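Local coordinates for protein leucine aminopeptidase (Parabacteroides distasonis, PDB 3TC8) that binds a zinc ion and, as a member of peptidase family M28, probably acts as a zinc-dependent aminopeptidase, at residues 220-223 with 224-227. Numbering follows the deposited sequence.
Sequences APIV and EMVW
Trp227 N donates to Val223 O at 2.8 Å and Glu224 N to Ala220 O at 2.9 Å, both nearly straight bonds. Together with Val226 N to Ile222 O and the more bent Met225 N to Pro221 O (N-H...O angle 156°), they make four successive i to i+4 bonds of helix 213-233. Pro221 has no amide hydrogen to give, and Ile222 N also makes no bond to the turn before; the helix is kinked here. Along the same turn, Val223 CG1 lies over one face of the Trp227 indole, toward its rim, 3.9 Å from Trp227 CE3. Val223 chi1 of 177° sets CG1 anti to the backbone N and brings it to the ring. Selenomethionine Met225 runs beside Ile222: its chain is extended until chi3 (63°), where the bend carries CE within 4.0 Å of both Ile222 CD1 and Ile222 CG2. Glu224 forms a salt bridge through OE2 with Lys211 of strand 209-211, and Trp227 meets Phe239 edge-to-face. Ile222, Val223 and Val226 pack on Ile263 of the edge strand 262-266, Ile222 and Met225 touch Tyr195 of strand 195-200, and Met225 and Val226 reach Val305, joining this helix to the central mixed sheet and to helix 292-308.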
loop_
_atom_site.group_PDB
_atom_site.type_symbol
_atom_site.label_atom_id
_atom_site.label_comp_id
_atom_site.label_asym_id
_atom_site.label_seq_id
_atom_site.Cartn_x
_atom_site.Cartn_y
_atom_site.Cartn_z
ATOM N N ALA A 220 -4.159 -14.789 -10.793
ATOM C CA ALA A 220 -4.961 -15.712 -9.976
ATOM C C ALA A 220 -4.122 -16.683 -9.175
ATOM O O ALA A 220 -4.460 -16.955 -8.050
ATOM C CB ALA A 220 -6.012 -16.465 -10.797
ATOM N N PRO A 221 -3.014 -17.210 -9.714
ATOM C CA PRO A 221 -2.215 -18.139 -8.883
ATOM C C PRO A 221 -1.644 -17.472 -7.659
ATOM O O PRO A 221 -1.446 -18.120 -6.626
ATOM C CB PRO A 221 -1.118 -18.620 -9.840
ATOM C CG PRO A 221 -1.715 -18.464 -11.206
ATOM C CD PRO A 221 -2.558 -17.221 -11.118
ATOM N N ILE A 222 -1.334 -16.178 -7.744
ATOM C CA ILE A 222 -0.823 -15.418 -6.627
ATOM C C ILE A 222 -1.920 -15.203 -5.601
ATOM O O ILE A 222 -1.698 -15.376 -4.402
ATOM C CB ILE A 222 -0.174 -14.077 -7.073
ATOM C CG1 ILE A 222 0.842 -14.292 -8.224
ATOM C CG2 ILE A 222 0.448 -13.348 -5.884
ATOM C CD1 ILE A 222 1.968 -15.290 -7.916
ATOM N N VAL A 223 -3.112 -14.806 -6.064
ATOM C CA VAL A 223 -4.264 -14.717 -5.189
ATOM C C VAL A 223 -4.463 -16.028 -4.425
ATOM O O VAL A 223 -4.630 -16.052 -3.207
ATOM C CB VAL A 223 -5.568 -14.306 -5.922
ATOM C CG1 VAL A 223 -6.745 -14.307 -4.960
ATOM C CG2 VAL A 223 -5.408 -12.941 -6.614
ATOM N N GLU A 224 -4.508 -17.128 -5.172
ATOM C CA GLU A 224 -4.749 -18.417 -4.561
ATOM C C GLU A 224 -3.682 -18.780 -3.528
ATOM O O GLU A 224 -3.993 -19.289 -2.463
ATOM C CB GLU A 224 -4.925 -19.503 -5.612
ATOM C CG GLU A 224 -6.239 -19.284 -6.401
ATOM C CD GLU A 224 -7.462 -19.321 -5.524
ATOM O OE1 GLU A 224 -7.565 -20.287 -4.694
ATOM O OE2 GLU A 224 -8.313 -18.408 -5.671
HETATM N N MSE A 225 -2.427 -18.537 -3.854
HETATM C CA MSE A 225 -1.348 -18.833 -2.930
HETATM C C MSE A 225 -1.491 -18.038 -1.636
HETATM O O MSE A 225 -1.351 -18.592 -0.542
HETATM C CB MSE A 225 -0.033 -18.471 -3.590
HETATM C CG MSE A 225 1.223 -18.500 -2.694
HETATM SE SE MSE A 225 2.864 -18.109 -3.552
HETATM C CE MSE A 225 2.494 -16.297 -4.098
ATOM N N VAL A 226 -1.782 -16.746 -1.748
ATOM C CA VAL A 226 -1.934 -15.902 -0.584
ATOM C C VAL A 226 -3.162 -16.275 0.249
ATOM O O VAL A 226 -3.071 -16.401 1.470
ATOM C CB VAL A 226 -1.941 -14.380 -1.004
ATOM C CG1 VAL A 226 -2.311 -13.481 0.174
ATOM C CG2 VAL A 226 -0.595 -14.027 -1.587
ATOM N N TRP A 227 -4.320 -16.477 -0.406
ATOM C CA TRP A 227 -5.512 -16.778 0.326
ATOM C C TRP A 227 -5.413 -18.162 0.982
ATOM O O TRP A 227 -5.937 -18.359 2.087
ATOM C CB TRP A 227 -6.776 -16.672 -0.585
ATOM C CG TRP A 227 -7.474 -15.318 -0.515
ATOM C CD1 TRP A 227 -8.716 -15.127 -0.042
ATOM C CD2 TRP A 227 -6.938 -13.999 -0.792
ATOM N NE1 TRP A 227 -9.019 -13.786 -0.030
ATOM C CE2 TRP A 227 -7.949 -13.082 -0.506
ATOM C CE3 TRP A 227 -5.749 -13.539 -1.303
ATOM C CZ2 TRP A 227 -7.777 -11.701 -0.637
ATOM C CZ3 TRP A 227 -5.556 -12.164 -1.421
ATOM C CH2 TRP A 227 -6.575 -11.273 -1.116
#